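Local coordinates for TRAP-type transporter, periplasmic component (Cupriavidus necator, PDB 4P8B), which binds (2S)-2-acetolactate as the periplasmic solute-binding component of a TRAP transporter and probably delivers it to the membrane partners for uptake, at residues W52-V56 / V264-A268; A125-V131 / K334-I339; E156-R162 / G230-T235; Q203-A207 / L226-Q231. All blocks are in the same frame, centred on the assembly; numbering follows the deposited sequence.

Contact 1 of 4, residues W52-V56 / V264-A268; sequences WADLV and VKQAA
Trp52 of helix 44-59 lies against Val264, Ala267 and Ala268 of helix 258-279, a helix-helix contact in the α/β lobe built round the five-stranded mixed sheet of this periplasmic binding protein. The two short segments run roughly antiparallel, at 141° and with axes 8.8 Å apart, a separation consistent with the small Ala267 facing helix 44-59. The dense part is the indole. Its CG stands anti to the backbone N (chi1 -173°), which carries the ring across to the partner helix. Ala268 CB sits over one face in a CH-pi contact, 3.9 Å from the centroid of the five-membered ring, while Ala267 CB meets the ring at its edge. Phe246 of the sheet adds an edge-to-face ring contact, and Leu147 touches both Trp52 and Ala268. Beyond the indole, Val56 CG2 packs on Ala267 CB at 3.7 Å, and Val56 CG1 crosses to Val264 CG2. The solvent side is looser: partly exposed Leu55 brings its CB 3.9 Å from Ala267 CB, and Gln266 NE2 bonds to Asp270 OD1. One polar bond crosses the interface: Trp52 NE1 donates to Val264 O at 3.1 Å (154° at the hydrogen), from the face opposite to Ala268 N.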
loop_
_atom_site.group_PDB
_atom_site.type_symbol
_atom_site.label_atom_id
_atom_site.label_comp_id
_atom_site.label_asym_id
_atom_site.label_seq_id
_atom_site.Cartn_x
_atom_site.Cartn_y
_atom_site.Cartn_z
ATOM N N TRP A 52 7.224 -3.911 15.358
ATOM C CA TRP A 52 6.773 -2.779 16.152
ATOM C C TRP A 52 6.267 -3.278 17.499
ATOM O O TRP A 52 6.649 -2.758 18.554
ATOM C CB TRP A 52 5.660 -2.050 15.406
ATOM C CG TRP A 52 5.216 -0.765 16.043
ATOM C CD1 TRP A 52 5.889 -0.004 16.963
ATOM C CD2 TRP A 52 3.983 -0.096 15.795
ATOM N NE1 TRP A 52 5.139 1.107 17.289
ATOM C CE2 TRP A 52 3.962 1.070 16.588
ATOM C CE3 TRP A 52 2.888 -0.366 14.967
ATOM C CZ2 TRP A 52 2.896 1.962 16.570
ATOM C CZ3 TRP A 52 1.834 0.521 14.949
ATOM C CH2 TRP A 52 1.848 1.682 15.736
ATOM N N ALA A 53 5.398 -4.278 17.470
ATOM C CA ALA A 53 4.815 -4.803 18.701
ATOM C C ALA A 53 5.888 -5.341 19.632
ATOM O O ALA A 53 5.858 -5.060 20.842
ATOM C CB ALA A 53 3.805 -5.881 18.356
ATOM N N ASP A 54 6.845 -6.089 19.091
ATOM C CA ASP A 54 7.912 -6.687 19.896
ATOM C C ASP A 54 8.779 -5.593 20.505
ATOM O O ASP A 54 9.148 -5.665 21.683
ATOM C CB ASP A 54 8.792 -7.649 19.083
ATOM C CG ASP A 54 8.054 -8.895 18.614
ATOM O OD1 ASP A 54 6.934 -9.153 19.094
ATOM O OD2 ASP A 54 8.613 -9.632 17.770
ATOM N N LEU A 55 9.105 -4.557 19.740
ATOM C CA LEU A 55 9.969 -3.514 20.278
ATOM C C LEU A 55 9.259 -2.727 21.371
ATOM O O LEU A 55 9.876 -2.340 22.365
ATOM C CB LEU A 55 10.413 -2.560 19.175
ATOM C CG LEU A 55 11.415 -3.098 18.155
ATOM C CD1 LEU A 55 11.702 -2.032 17.093
ATOM C CD2 LEU A 55 12.721 -3.543 18.806
ATOM N N VAL A 56 7.970 -2.469 21.199
ATOM C CA VAL A 56 7.214 -1.731 22.205
ATOM C C VAL A 56 7.161 -2.496 23.511
ATOM O O VAL A 56 7.381 -1.926 24.589
ATOM C CB VAL A 56 5.784 -1.430 21.740
ATOM C CG1 VAL A 56 4.932 -0.978 22.917
ATOM C CG2 VAL A 56 5.800 -0.386 20.617
ATOM N N VAL A 264 6.915 4.307 21.922
ATOM C CA VAL A 264 6.085 3.714 20.882
ATOM C C VAL A 264 6.380 4.337 19.511
ATOM O O VAL A 264 6.443 3.618 18.501
ATOM C CB VAL A 264 4.589 3.815 21.238
ATOM C CG1 VAL A 264 3.727 3.314 20.071
ATOM C CG2 VAL A 264 4.293 2.982 22.481
ATOM N N LYS A 265 6.572 5.651 19.482
ATOM C CA LYS A 265 6.926 6.365 18.267
ATOM C C LYS A 265 8.275 5.906 17.754
ATOM O O LYS A 265 8.398 5.572 16.585
ATOM C CB LYS A 265 6.934 7.874 18.505
ATOM C CG LYS A 265 7.332 8.681 17.276
ATOM C CD LYS A 265 6.998 10.151 17.465
ATOM C CE LYS A 265 7.226 10.940 16.184
ATOM N NZ LYS A 265 6.635 12.309 16.252
ATOM N N GLN A 266 9.300 5.863 18.598
ATOM C CA GLN A 266 10.611 5.434 18.105
ATOM C C GLN A 266 10.578 3.970 17.645
ATOM O O GLN A 266 11.265 3.581 16.693
ATOM C CB GLN A 266 11.700 5.641 19.163
ATOM C CG GLN A 266 13.093 5.311 18.661
ATOM C CD GLN A 266 13.521 6.211 17.509
ATOM O OE1 GLN A 266 13.418 7.430 17.596
ATOM N NE2 GLN A 266 14.002 5.608 16.424
ATOM N N ALA A 267 9.781 3.154 18.315
ATOM C CA ALA A 267 9.641 1.763 17.917
ATOM C C ALA A 267 9.000 1.663 16.527
ATOM O O ALA A 267 9.414 0.832 15.712
ATOM C CB ALA A 267 8.833 0.991 18.941
ATOM N N ALA A 268 8.017 2.521 16.254
ATOM C CA ALA A 268 7.409 2.583 14.922
ATOM C C ALA A 268 8.431 3.028 13.862
ATOM O O ALA A 268 8.479 2.481 12.766
ATOM C CB ALA A 268 6.223 3.515 14.927
#

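Contact 2 of 4, residues A125-V131 / K334-I339; sequences ALTQGEV and KAEGAI
Leu126 and Val131 press on Ala335 from the two helices that meet at the Gln128-Gly129 turn, and apolar packing makes up the buried part of the contact. Leu126 contributes three of the apolar contacts through one methyl: CD2 lies 3.6 Å from Ala335 CB and also reaches Ala338 CB and, at 4.0 Å, Ile339 CG1. Val131 CG2 comes down on the backbone of the partner helix, 3.6 Å from Ala335 N. Farther along, Ala125 CB lies 4.4 Å from Ala338 CB. These small residues go with close backbones: Ala125 CA is 5.9 Å from Ala338 CA, and Val131 CA 6.1 Å from Ala335 CA.

The polar interactions lie on the solvent side and pass through water. Glu130 has its CG between the backbone N and carbonyl carbon (chi1 78°), and its extended chain crosses that of Lys334 at about a right angle, the carboxylate resting against the lysine methylenes. The charges stay beyond salt-bridge range, with Glu130 OE1 4.3 Å from Lys334 NZ. One water donates to both Glu130 OE2 and Lys334 O.

Gly129 is the N-cap of helix 130-141, and the C-terminal helix 329-340 packs across the junction between helices 120-127 and 130-141, while the loop residues Leu110, Leu116, Met117 and Pro118 cover Leu126 and Ile339.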
loop_
_atom_site.group_PDB
_atom_site.type_symbol
_atom_site.label_atom_id
_atom_site.label_comp_id
_atom_site.label_asym_id
_atom_site.label_seq_id
_atom_site.Cartn_x
_atom_site.Cartn_y
_atom_site.Cartn_z
ATOM N N ALA A 125 11.108 10.652 -1.725
ATOM C CA ALA A 125 11.056 12.114 -1.755
ATOM C C ALA A 125 9.728 12.624 -1.221
ATOM O O ALA A 125 9.670 13.721 -0.679
ATOM C CB ALA A 125 11.308 12.636 -3.151
ATOM N N LEU A 126 8.680 11.842 -1.372
ATOM C CA LEU A 126 7.374 12.211 -0.838
ATOM C C LEU A 126 7.293 11.911 0.650
ATOM O O LEU A 126 7.018 12.805 1.456
ATOM C CB LEU A 126 6.249 11.528 -1.605
ATOM C CG LEU A 126 6.246 11.768 -3.113
ATOM C CD1 LEU A 126 4.967 11.223 -3.700
ATOM C CD2 LEU A 126 6.407 13.228 -3.425
ATOM N N THR A 127 7.540 10.666 1.030
ATOM C CA THR A 127 7.309 10.287 2.416
ATOM C C THR A 127 8.273 11.001 3.361
ATOM O O THR A 127 7.911 11.312 4.505
ATOM C CB THR A 127 7.473 8.787 2.617
ATOM O OG1 THR A 127 8.806 8.430 2.238
ATOM C CG2 THR A 127 6.445 7.986 1.795
ATOM N N GLN A 128 9.488 11.300 2.894
ATOM C CA GLN A 128 10.507 11.887 3.755
ATOM C C GLN A 128 10.539 13.404 3.634
ATOM O O GLN A 128 11.339 14.044 4.296
ATOM C CB GLN A 128 11.888 11.300 3.433
ATOM C CG GLN A 128 11.912 9.794 3.602
ATOM C CD GLN A 128 13.137 9.123 3.023
ATOM O OE1 GLN A 128 13.978 9.761 2.394
ATOM N NE2 GLN A 128 13.222 7.805 3.208
ATOM N N GLY A 129 9.661 13.983 2.812
ATOM C CA GLY A 129 9.670 15.410 2.541
ATOM C C GLY A 129 8.404 16.144 2.960
ATOM O O GLY A 129 7.643 15.665 3.806
ATOM N N GLU A 130 8.169 17.318 2.383
ATOM C CA GLU A 130 7.045 18.138 2.801
ATOM C C GLU A 130 5.701 17.467 2.526
ATOM O O GLU A 130 4.722 17.717 3.229
ATOM C CB GLU A 130 7.108 19.535 2.160
ATOM C CG GLU A 130 6.670 19.629 0.717
ATOM C CD GLU A 130 6.878 21.031 0.139
ATOM O OE1 GLU A 130 6.513 22.018 0.815
ATOM O OE2 GLU A 130 7.409 21.133 -0.989
ATOM N N VAL A 131 5.635 16.610 1.519
ATOM C CA VAL A 131 4.372 15.976 1.203
ATOM C C VAL A 131 3.983 15.034 2.338
ATOM O O VAL A 131 2.840 15.057 2.805
ATOM C CB VAL A 131 4.412 15.242 -0.139
ATOM C CG1 VAL A 131 3.210 14.335 -0.295
ATOM C CG2 VAL A 131 4.461 16.251 -1.267
ATOM N N LYS A 334 3.334 20.039 -5.142
ATOM C CA LYS A 334 4.506 19.868 -4.283
ATOM C C LYS A 334 5.153 18.493 -4.490
ATOM O O LYS A 334 6.383 18.376 -4.501
ATOM C CB LYS A 334 4.127 20.064 -2.809
ATOM C CG LYS A 334 3.889 21.514 -2.456
ATOM C CD LYS A 334 3.262 21.665 -1.090
ATOM C CE LYS A 334 2.993 23.138 -0.774
ATOM N NZ LYS A 334 2.408 23.303 0.596
ATOM N N ALA A 335 4.335 17.456 -4.668
ATOM C CA ALA A 335 4.847 16.108 -4.911
ATOM C C ALA A 335 5.595 16.059 -6.239
ATOM O O ALA A 335 6.705 15.507 -6.320
ATOM C CB ALA A 335 3.715 15.111 -4.893
ATOM N N GLU A 336 4.996 16.633 -7.276
ATOM C CA GLU A 336 5.630 16.674 -8.599
ATOM C C GLU A 336 6.995 17.321 -8.514
ATOM O O GLU A 336 7.963 16.861 -9.112
ATOM C CB GLU A 336 4.734 17.402 -9.602
ATOM C CG GLU A 336 3.440 16.664 -9.921
ATOM C CD GLU A 336 2.397 17.515 -10.618
ATOM O OE1 GLU A 336 2.601 18.745 -10.750
ATOM O OE2 GLU A 336 1.363 16.966 -11.050
ATOM N N GLY A 337 7.075 18.426 -7.783
ATOM C CA GLY A 337 8.338 19.126 -7.647
ATOM C C GLY A 337 9.389 18.379 -6.855
ATOM O O GLY A 337 10.559 18.370 -7.217
ATOM N N ALA A 338 8.973 17.758 -5.764
ATOM C CA ALA A 338 9.890 16.948 -4.967
ATOM C C ALA A 338 10.476 15.804 -5.785
ATOM O O ALA A 338 11.667 15.490 -5.681
ATOM C CB ALA A 338 9.170 16.408 -3.737
ATOM N N ILE A 339 9.631 15.192 -6.605
ATOM C CA ILE A 339 10.073 14.129 -7.483
ATOM C C ILE A 339 11.047 14.664 -8.552
ATOM O O ILE A 339 12.097 14.080 -8.786
ATOM C CB ILE A 339 8.849 13.429 -8.083
ATOM C CG1 ILE A 339 8.139 12.672 -6.963
ATOM C CG2 ILE A 339 9.238 12.526 -9.237
ATOM C CD1 ILE A 339 6.756 12.233 -7.355
HETATM O O HOH W 1 7.856 20.610 -3.957
HETATM O O HOH W 2 4.512 22.320 2.328
#

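Contact 3 of 4, residues E156-R162 / G230-T235; sequences EVSNSKR and GQKFVT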
loop_
_atom_site.group_PDB
_atom_site.type_symbol
_atom_site.label_atom_id
_atom_site.label_comp_id
_atom_site.label_asym_id
_atom_site.label_seq_id
_atom_site.Cartn_x
_atom_site.Cartn_y
_atom_site.Cartn_z
ATOM N N GLU A 156 2.377 -4.062 -9.340
ATOM C CA GLU A 156 2.547 -4.593 -10.688
ATOM C C GLU A 156 1.307 -5.393 -11.081
ATOM O O GLU A 156 0.763 -6.147 -10.262
ATOM C CB GLU A 156 3.824 -5.434 -10.766
ATOM C CG GLU A 156 5.058 -4.792 -10.112
ATOM C CD GLU A 156 5.441 -3.433 -10.673
ATOM O OE1 GLU A 156 4.760 -2.894 -11.555
ATOM O OE2 GLU A 156 6.465 -2.882 -10.187
ATOM N N VAL A 157 0.852 -5.222 -12.305
ATOM C CA VAL A 157 -0.366 -5.875 -12.784
ATOM C C VAL A 157 -0.104 -7.297 -13.280
ATOM O O VAL A 157 0.845 -7.546 -14.034
ATOM C CB VAL A 157 -1.079 -4.992 -13.853
ATOM C CG1 VAL A 157 -0.198 -4.762 -15.106
ATOM C CG2 VAL A 157 -2.414 -5.587 -14.259
ATOM N N SER A 158 -0.914 -8.235 -12.809
ATOM C CA SER A 158 -0.827 -9.621 -13.232
ATOM C C SER A 158 -2.160 -10.072 -13.778
ATOM O O SER A 158 -3.204 -9.515 -13.471
ATOM C CB SER A 158 -0.419 -10.538 -12.086
ATOM O OG SER A 158 -1.450 -10.679 -11.105
ATOM N N ASN A 159 -2.117 -11.124 -14.582
ATOM C CA ASN A 159 -3.333 -11.765 -15.052
ATOM C C ASN A 159 -3.043 -13.172 -15.568
ATOM O O ASN A 159 -1.870 -13.566 -15.649
ATOM C CB ASN A 159 -4.032 -10.916 -16.125
ATOM C CG ASN A 159 -3.393 -11.026 -17.487
ATOM O OD1 ASN A 159 -3.915 -11.702 -18.372
ATOM N ND2 ASN A 159 -2.283 -10.321 -17.686
ATOM N N SER A 160 -4.102 -13.914 -15.870
ATOM C CA SER A 160 -3.967 -15.301 -16.302
ATOM C C SER A 160 -4.037 -15.488 -17.825
ATOM O O SER A 160 -3.814 -16.603 -18.322
ATOM C CB SER A 160 -5.064 -16.150 -15.688
ATOM O OG SER A 160 -6.309 -15.791 -16.252
ATOM N N LYS A 161 -4.355 -14.419 -18.559
ATOM C CA LYS A 161 -4.690 -14.551 -19.978
ATOM C C LYS A 161 -3.597 -14.208 -20.955
ATOM O O LYS A 161 -3.387 -14.961 -21.905
ATOM C CB LYS A 161 -5.917 -13.704 -20.316
ATOM C CG LYS A 161 -7.196 -14.264 -19.695
ATOM C CD LYS A 161 -8.431 -13.614 -20.278
ATOM C CE LYS A 161 -9.698 -14.337 -19.835
ATOM N NZ LYS A 161 -10.917 -13.645 -20.340
ATOM N N ARG A 162 -2.960 -13.059 -20.795
ATOM C CA ARG A 162 -2.037 -12.593 -21.830
ATOM C C ARG A 162 -1.082 -11.548 -21.316
ATOM O O ARG A 162 -1.300 -10.897 -20.299
ATOM C CB ARG A 162 -2.819 -12.015 -23.024
ATOM C CG ARG A 162 -3.708 -10.831 -22.655
ATOM C CD ARG A 162 -4.451 -10.295 -23.882
ATOM N NE ARG A 162 -5.427 -9.254 -23.564
ATOM C CZ ARG A 162 -6.669 -9.468 -23.126
ATOM N NH1 ARG A 162 -7.121 -10.705 -22.929
ATOM N NH2 ARG A 162 -7.466 -8.437 -22.874
ATOM N N GLY A 230 -3.442 -18.554 -10.803
ATOM C CA GLY A 230 -3.572 -18.126 -12.181
ATOM C C GLY A 230 -2.744 -16.954 -12.622
ATOM O O GLY A 230 -2.810 -16.601 -13.794
ATOM N N GLN A 231 -1.952 -16.367 -11.746
ATOM C CA GLN A 231 -1.291 -15.114 -12.084
ATOM C C GLN A 231 0.054 -15.426 -12.725
ATOM O O GLN A 231 1.100 -15.375 -12.073
ATOM C CB GLN A 231 -1.168 -14.232 -10.855
ATOM C CG GLN A 231 -2.514 -13.950 -10.208
ATOM C CD GLN A 231 -3.543 -13.475 -11.198
ATOM O OE1 GLN A 231 -3.384 -12.408 -11.783
ATOM N NE2 GLN A 231 -4.589 -14.243 -11.402
ATOM N N LYS A 232 0.009 -15.680 -14.028
ATOM C CA LYS A 232 1.171 -16.200 -14.757
ATOM C C LYS A 232 1.803 -15.201 -15.707
ATOM O O LYS A 232 2.836 -15.500 -16.304
ATOM C CB LYS A 232 0.792 -17.508 -15.451
ATOM C CG LYS A 232 0.523 -18.602 -14.387
ATOM C CD LYS A 232 -0.095 -19.862 -14.933
ATOM C CE LYS A 232 -0.467 -20.816 -13.810
ATOM N NZ LYS A 232 0.673 -21.050 -12.871
ATOM N N PHE A 233 1.172 -14.037 -15.837
ATOM C CA PHE A 233 1.711 -12.900 -16.593
ATOM C C PHE A 233 1.789 -11.737 -15.627
ATOM O O PHE A 233 0.835 -11.488 -14.878
ATOM C CB PHE A 233 0.767 -12.527 -17.722
ATOM C CG PHE A 233 0.631 -13.586 -18.772
ATOM C CD1 PHE A 233 1.480 -13.623 -19.863
ATOM C CD2 PHE A 233 -0.351 -14.567 -18.665
ATOM C CE1 PHE A 233 1.345 -14.599 -20.836
ATOM C CE2 PHE A 233 -0.477 -15.556 -19.627
ATOM C CZ PHE A 233 0.367 -15.559 -20.729
ATOM N N VAL A 234 2.922 -11.039 -15.606
ATOM C CA VAL A 234 3.098 -9.826 -14.824
ATOM C C VAL A 234 3.771 -8.773 -15.686
ATOM O O VAL A 234 4.697 -9.084 -16.414
ATOM C CB VAL A 234 4.026 -10.086 -13.610
ATOM C CG1 VAL A 234 4.449 -8.775 -12.945
ATOM C CG2 VAL A 234 3.367 -11.001 -12.612
ATOM N N THR A 235 3.313 -7.523 -15.577
ATOM C CA THR A 235 4.028 -6.390 -16.175
ATOM C C THR A 235 4.443 -5.435 -15.088
ATOM O O THR A 235 3.622 -4.991 -14.298
ATOM C CB THR A 235 3.167 -5.685 -17.203
ATOM O OG1 THR A 235 2.926 -6.599 -18.259
ATOM C CG2 THR A 235 3.876 -4.439 -17.787
HETATM O O HOH W 3 -0.194 -8.729 -16.528
#
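Strands 156-159 and 233-235 pair antiparallel, their axes 4.7 Å apart at 160°, with Val157-Thr235 and Asn159-Phe233 as hydrogen-bonded pairs and Ser158-Val234 as the non-hydrogen-bonded pair between them. Thr235 N to Val157 O is short, 2.9 Å, whereas the return bond from Val157 N is weak. At the other end Asn159 O accepts from both Phe233 N and Lys232 N, a classic beta bulge. The strands are the central pair of a four-stranded mixed sheet, flanked by 213-216, which carries the acetolactate-binding Asn216, and by 300-302. Ser158 OG, set between its backbone N and carbonyl carbon (chi1 70°), donates to Gln231 OE1 at 2.7 Å, in the carbonyl plane and on a lone pair; the hydroxyl is also bonded to Gln214 NE2. At the strand's end, Asn159 OD1 accepts from Lys161 N, an Asx turn, and from Arg162 N, which extends it to an Asx motif; its ND2 donates to Arg162 O at 2.9 Å, within 4° of the amide plane. This curl brings Arg162 C over one face of the Phe233 ring, 3.6 Å above it, while Asn159 O lies at the ring edge. A water bridges Asn159 ND2 and Val157 O.

Contact 4 of 4, residues Q203-A207 / L226-Q231; sequences QPAMA and LYTVGQ
Met206, a selenomethionine in this crystal, reaches from helix 199-208 to Val229 and Leu226 in the turn that precedes strand 233-235. Its CB, directed at the turn, lies 3.9 Å from Val229 CG2 and 3.7 Å from Val229 O. CG stands anti to the carbonyl carbon and carries the chain onward to SE, which passes 4.0 Å from Leu226 CD2 and 4.2 Å from Gln231 CG. A bend at the last torsion (chi3 -71°) then sets CE 3.6 Å from Leu226 CD2, the closest approach of this side chain to the turn. On the more exposed flank, Ala207 CB meets Val229 CG1 at 4.0 Å. The turn is braced from within: Leu226 O accepts from Val229 N and Gln231 N on opposite faces of its plane, and Gln231 NE2 donates to Val229 O in a nearly straight bond (177°). Gln214 of strand 213-216 touches Met206, Leu226 and Gln231, which places the contact beside the strand bearing the ligand-binding Asn216. No hydrogen bond joins helix to turn, and Met206 O and Val229 O, two acceptors, stand 3.5 Å apart; cohesion across the interface therefore rests on apolar packing, while the hydrogen bonds described here lie within the turn.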
loop_
_atom_site.group_PDB
_atom_site.type_symbol
_atom_site.label_atom_id
_atom_site.label_comp_id
_atom_site.label_asym_id
_atom_site.label_seq_id
_atom_site.Cartn_x
_atom_site.Cartn_y
_atom_site.Cartn_z
ATOM N N GLN A 203 -8.957 -13.583 -3.099
ATOM C CA GLN A 203 -8.359 -14.919 -3.188
ATOM C C GLN A 203 -9.251 -15.913 -3.915
ATOM O O GLN A 203 -8.820 -16.533 -4.894
ATOM C CB GLN A 203 -8.001 -15.451 -1.801
ATOM C CG GLN A 203 -7.221 -14.454 -0.949
ATOM C CD GLN A 203 -6.002 -13.903 -1.665
ATOM O OE1 GLN A 203 -5.159 -14.646 -2.156
ATOM N NE2 GLN A 203 -5.908 -12.583 -1.735
ATOM N N PRO A 204 -10.504 -16.091 -3.456
ATOM C CA PRO A 204 -11.312 -17.078 -4.176
ATOM C C PRO A 204 -11.632 -16.631 -5.599
ATOM O O PRO A 204 -11.834 -17.454 -6.477
ATOM C CB PRO A 204 -12.596 -17.191 -3.327
ATOM C CG PRO A 204 -12.626 -15.904 -2.530
ATOM C CD PRO A 204 -11.191 -15.624 -2.237
ATOM N N ALA A 205 -11.723 -15.325 -5.796
ATOM C CA ALA A 205 -12.029 -14.787 -7.115
ATOM C C ALA A 205 -10.897 -15.111 -8.105
ATOM O O ALA A 205 -11.151 -15.463 -9.259
ATOM C CB ALA A 205 -12.260 -13.284 -7.032
HETATM N N MSE A 206 -9.655 -15.021 -7.646
HETATM C CA MSE A 206 -8.527 -15.402 -8.509
HETATM C C MSE A 206 -8.489 -16.907 -8.733
HETATM O O MSE A 206 -8.220 -17.375 -9.846
HETATM C CB MSE A 206 -7.206 -14.969 -7.908
HETATM C CG MSE A 206 -6.991 -13.487 -7.931
HETATM SE SE MSE A 206 -5.267 -12.946 -7.182
HETATM C CE MSE A 206 -5.600 -13.323 -5.327
ATOM N N ALA A 207 -8.779 -17.680 -7.694
ATOM C CA ALA A 207 -8.710 -19.141 -7.784
ATOM C C ALA A 207 -9.740 -19.673 -8.771
ATOM O O ALA A 207 -9.474 -20.638 -9.491
ATOM C CB ALA A 207 -8.926 -19.782 -6.414
ATOM N N LEU A 226 0.939 -15.944 -5.839
ATOM C CA LEU A 226 -0.238 -15.678 -6.676
ATOM C C LEU A 226 -0.191 -16.432 -7.996
ATOM O O LEU A 226 -1.220 -16.628 -8.623
ATOM C CB LEU A 226 -0.440 -14.181 -6.902
ATOM C CG LEU A 226 -0.859 -13.425 -5.640
ATOM C CD1 LEU A 226 -1.154 -11.967 -6.028
ATOM C CD2 LEU A 226 -2.060 -14.022 -4.978
ATOM N N TYR A 227 0.991 -16.905 -8.378
ATOM C CA TYR A 227 1.105 -17.771 -9.547
ATOM C C TYR A 227 0.319 -19.063 -9.371
ATOM O O TYR A 227 -0.000 -19.716 -10.350
ATOM C CB TYR A 227 2.572 -18.092 -9.882
ATOM C CG TYR A 227 3.398 -18.459 -8.684
ATOM C CD1 TYR A 227 3.480 -19.773 -8.224
ATOM C CD2 TYR A 227 4.082 -17.477 -7.982
ATOM C CE1 TYR A 227 4.234 -20.076 -7.093
ATOM C CE2 TYR A 227 4.830 -17.774 -6.877
ATOM C CZ TYR A 227 4.910 -19.061 -6.427
ATOM O OH TYR A 227 5.671 -19.342 -5.315
ATOM N N THR A 228 0.013 -19.458 -8.139
ATOM C CA THR A 228 -0.784 -20.655 -7.888
ATOM C C THR A 228 -2.281 -20.421 -8.057
ATOM O O THR A 228 -3.059 -21.381 -8.060
ATOM C CB THR A 228 -0.525 -21.279 -6.502
ATOM O OG1 THR A 228 -1.060 -20.440 -5.467
ATOM C CG2 THR A 228 0.969 -21.513 -6.293
ATOM N N VAL A 229 -2.676 -19.163 -8.211
ATOM C CA VAL A 229 -4.067 -18.810 -8.500
ATOM C C VAL A 229 -4.139 -18.016 -9.809
ATOM O O VAL A 229 -4.786 -16.968 -9.904
ATOM C CB VAL A 229 -4.762 -18.092 -7.321
ATOM C CG1 VAL A 229 -5.027 -19.098 -6.182
ATOM C CG2 VAL A 229 -3.955 -16.919 -6.822
ATOM N N GLY A 230 -3.442 -18.554 -10.803
ATOM C CA GLY A 230 -3.572 -18.126 -12.181
ATOM C C GLY A 230 -2.744 -16.954 -12.622
ATOM O O GLY A 230 -2.810 -16.601 -13.794
ATOM N N GLN A 231 -1.952 -16.367 -11.746
ATOM C CA GLN A 231 -1.291 -15.114 -12.084
ATOM C C GLN A 231 0.054 -15.426 -12.725
ATOM O O GLN A 231 1.100 -15.375 -12.073
ATOM C CB GLN A 231 -1.168 -14.232 -10.855
ATOM C CG GLN A 231 -2.514 -13.950 -10.208
ATOM C CD GLN A 231 -3.543 -13.475 -11.198
ATOM O OE1 GLN A 231 -3.384 -12.408 -11.783
ATOM N NE2 GLN A 231 -4.589 -14.243 -11.402
#

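Contacts 3 and 4 adjoin, with centres 10 Å apart: they share Gly230 and Gln231, and Lys232 NZ reaches Tyr227 O at 2.9 Å. Contact 4 lies nearer the acetolactate pocket, with the Gln203 side chain about 7 Å from the ligand and that of Leu226 about 5 Å from the side chain of Asn216; contact 3 is farther off, its Ser158 side chain about 10 Å from the ligand. Contacts 1 and 2 lie away from that site, their centres 26 Å apart. Contacts 1 and 3 fall on opposite sides of the chain's centre, 37 Å between centres, and contacts 3 and 4 are nested in sequence within the loops closed by contacts 1 and 2.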